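Local atomic coordinates of translocator protein BipD (Burkholderia pseudomallei, PDB entry 3NFT), a protein that is required for invasion of epithelial cells and survival within host cells, and probably regulates secretion of the effectors BipB and BipC. Residues 137-142 / 195-200. Sequence-based numbering, arbitrary orientation.
Sequences IDAYAT and QLPKGA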
ATOM      1  N   ILE A 137      13.852  -3.071   6.228  1.00 16.31           N
ATOM      2  CA  ILE A 137      15.133  -2.516   6.654  1.00 15.52           C
ATOM      3  C   ILE A 137      15.603  -3.070   7.967  1.00 15.24           C
ATOM      4  O   ILE A 137      16.760  -3.475   8.116  1.00 15.70           O
ATOM      5  CB  ILE A 137      15.070  -0.965   6.826  1.00 16.29           C
ATOM      6  CG1 ILE A 137      14.973  -0.298   5.468  1.00 17.25           C
ATOM      7  CG2 ILE A 137      16.271  -0.442   7.658  1.00 17.30           C
ATOM      8  CD1 ILE A 137      14.426   1.147   5.596  1.00 19.72           C
ATOM      9  N   ASP A 138      14.697  -3.043   8.935  1.00 15.78           N
ATOM     10  CA  ASP A 138      14.998  -3.530  10.271  1.00 16.62           C
ATOM     11  C   ASP A 138      15.321  -5.009  10.273  1.00 15.80           C
ATOM     12  O   ASP A 138      16.287  -5.445  10.924  1.00 16.86           O
ATOM     13  CB  ASP A 138      13.787  -3.295  11.192  1.00 17.45           C
ATOM     14  CG  ASP A 138      13.651  -1.857  11.654  1.00 22.15           C
ATOM     15  OD1 ASP A 138      12.621  -1.572  12.316  1.00 28.94           O
ATOM     16  OD2 ASP A 138      14.531  -1.012  11.389  1.00 26.89           O
ATOM     17  N   ALA A 139      14.489  -5.805   9.598  1.00 14.98           N
ATOM     18  CA  ALA A 139      14.692  -7.244   9.529  1.00 14.62           C
ATOM     19  C   ALA A 139      16.067  -7.554   8.957  1.00 13.86           C
ATOM     20  O   ALA A 139      16.833  -8.353   9.502  1.00 13.24           O
ATOM     21  CB  ALA A 139      13.628  -7.905   8.640  1.00 16.02           C
ATOM     22  N   TYR A 140      16.383  -6.944   7.829  1.00 13.41           N
ATOM     23  CA  TYR A 140      17.630  -7.273   7.189  1.00 13.74           C
ATOM     24  C   TYR A 140      18.827  -6.817   7.981  1.00 13.38           C
ATOM     25  O   TYR A 140      19.843  -7.512   8.009  1.00 14.79           O
ATOM     26  CB  TYR A 140      17.700  -6.749   5.746  1.00 13.51           C
ATOM     27  CG  TYR A 140      17.588  -7.888   4.767  1.00 15.94           C
ATOM     28  CD1 TYR A 140      16.444  -8.116   4.040  1.00 18.15           C
ATOM     29  CD2 TYR A 140      18.641  -8.768   4.623  1.00 16.75           C
ATOM     30  CE1 TYR A 140      16.373  -9.183   3.156  1.00 19.30           C
ATOM     31  CE2 TYR A 140      18.575  -9.824   3.763  1.00 19.24           C
ATOM     32  CZ  TYR A 140      17.446 -10.031   3.038  1.00 20.22           C
ATOM     33  OH  TYR A 140      17.443 -11.124   2.215  1.00 23.50           O
ATOM     34  N   ALA A 141      18.715  -5.665   8.625  1.00 14.35           N
ATOM     35  CA  ALA A 141      19.771  -5.190   9.478  1.00 15.49           C
ATOM     36  C   ALA A 141      20.021  -6.185  10.613  1.00 14.16           C
ATOM     37  O   ALA A 141      21.165  -6.479  10.948  1.00 14.69           O
ATOM     38  CB  ALA A 141      19.425  -3.792  10.043  1.00 16.49           C
ATOM     39  N   THR A 142      18.954  -6.676  11.243  1.00 13.79           N
ATOM     40  CA  THR A 142      19.104  -7.599  12.364  1.00 14.74           C
ATOM     41  C   THR A 142      19.718  -8.911  11.887  1.00 13.70           C
ATOM     42  O   THR A 142      20.619  -9.456  12.509  1.00 13.41           O
ATOM     43  CB  THR A 142      17.743  -7.887  13.002  1.00 16.31           C
ATOM     44  OG1 THR A 142      17.177  -6.658  13.464  1.00 20.33           O
ATOM     45  CG2 THR A 142      17.923  -8.841  14.171  1.00 19.17           C
ATOM     46  N   GLN A 195      15.487 -11.752  16.161  1.00 19.15           N
ATOM     47  CA  GLN A 195      14.038 -11.708  16.196  1.00 18.82           C
ATOM     48  C   GLN A 195      13.585 -10.876  15.017  1.00 18.38           C
ATOM     49  O   GLN A 195      13.967  -9.718  14.893  1.00 18.47           O
ATOM     50  CB  GLN A 195      13.555 -11.077  17.503  1.00 19.37           C
ATOM     51  CG  GLN A 195      12.067 -10.848  17.558  1.00 20.71           C
ATOM     52  CD  GLN A 195      11.286 -12.139  17.543  1.00 21.49           C
ATOM     53  OE1 GLN A 195      11.498 -13.008  18.395  1.00 22.92           O
ATOM     54  NE2 GLN A 195      10.384 -12.281  16.569  1.00 20.88           N
ATOM     55  N   LEU A 196      12.779 -11.476  14.152  1.00 17.64           N
ATOM     56  CA  LEU A 196      12.152 -10.745  13.055  1.00 18.29           C
ATOM     57  C   LEU A 196      11.119  -9.751  13.601  1.00 20.34           C
ATOM     58  O   LEU A 196      10.565  -9.959  14.696  1.00 20.46           O
ATOM     59  CB  LEU A 196      11.474 -11.718  12.083  1.00 18.34           C
ATOM     60  CG  LEU A 196      12.391 -12.625  11.261  1.00 18.94           C
ATOM     61  CD1 LEU A 196      11.622 -13.683  10.485  1.00 19.27           C
ATOM     62  CD2 LEU A 196      13.213 -11.773  10.317  1.00 20.89           C
ATOM     63  N   PRO A 197      10.831  -8.680  12.845  1.00 22.26           N
ATOM     64  CA  PRO A 197       9.794  -7.723  13.250  1.00 24.82           C
ATOM     65  C   PRO A 197       8.452  -8.416  13.478  1.00 27.49           C
ATOM     66  O   PRO A 197       8.141  -9.420  12.816  1.00 27.73           O
ATOM     67  CB  PRO A 197       9.712  -6.766  12.054  1.00 24.31           C
ATOM     68  CG  PRO A 197      11.034  -6.915  11.333  1.00 23.11           C
ATOM     69  CD  PRO A 197      11.436  -8.343  11.539  1.00 22.16           C
ATOM     70  N   LYS A 198       7.660  -7.907  14.419  1.00 31.20           N
ATOM     71  CA  LYS A 198       6.307  -8.422  14.613  1.00 33.57           C
ATOM     72  C   LYS A 198       5.534  -8.245  13.300  1.00 33.53           C
ATOM     73  O   LYS A 198       5.717  -7.249  12.584  1.00 34.20           O
ATOM     74  CB  LYS A 198       5.596  -7.707  15.770  1.00 35.03           C
ATOM     75  CG  LYS A 198       4.379  -8.472  16.288  1.00 38.83           C
ATOM     76  CD  LYS A 198       3.761  -7.821  17.520  1.00 42.73           C
ATOM     77  CE  LYS A 198       2.590  -8.662  18.059  1.00 45.10           C
ATOM     78  NZ  LYS A 198       1.912  -8.043  19.252  1.00 46.24           N
ATOM     79  N   GLY A 199       4.722  -9.241  12.958  1.00 32.88           N
ATOM     80  CA  GLY A 199       3.988  -9.246  11.690  1.00 32.13           C
ATOM     81  C   GLY A 199       4.732  -9.867  10.517  1.00 30.76           C
ATOM     82  O   GLY A 199       4.183  -9.961   9.418  1.00 30.76           O
ATOM     83  N   ALA A 200       5.973 -10.314  10.737  1.00 28.16           N
ATOM     84  CA  ALA A 200       6.779 -10.843   9.644  1.00 26.38           C
ATOM     85  C   ALA A 200       6.158 -12.119   9.062  1.00 25.03           C
ATOM     86  O   ALA A 200       5.624 -12.950   9.786  1.00 25.33           O
ATOM     87  CB  ALA A 200       8.212 -11.083  10.101  1.00 25.31           C
TER
HETATM   88  O   HOH W   1      14.321  -7.432  13.236  1.00 26.60           O
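Ala139 CB meets the ring of Pro197 at its CG–CD edge: the methyl lies 3.7 Å from Pro197 CD and 3.9 Å from Pro197 CG, two near-equal distances that place it against the bond between them. The same methyl also touches a methyl branch of Leu196, with Leu196 CD2 4.2 Å from Ala139 CB. Leu196 starts off pointing away from the helix, and CD2 is the branch that returns to it. One turn along, the contact becomes polar and is made through a single water, which donates to Thr142 OG1 at 3.0 Å and to Gln195 O at 2.8 Å. In Thr142, CG2 stands anti to the backbone N and extends toward the same carbonyl, while OG1, anti to the carbonyl carbon, turns back over its own helix to donate to Asp138 O. That oxygen takes two donors from opposite faces of its carbonyl plane: Thr142 OG1, tilted 34° from the plane, and the regular helical Thr142 N. The contact thus joins the long helix 121-160, part of a predicted coiled coil, to the connection between strand 193-195 and helix 202-209. On the loop side, Gln195 folds its amide back so that NE2 donates to Leu196 O at 3.0 Å, in the carbonyl plane and on a lone pair; NE2 also binds Ser218 O. Leu196 is further fixed by backbone bonding with Gly219 and by packing on Ile202 and Trp205. Past Pro197 the chain reverses in a type II turn, closed by Ala200 N to Pro197 O at 3.1 Å, with Gly199 adopting the positive phi of 89° that this turn requires.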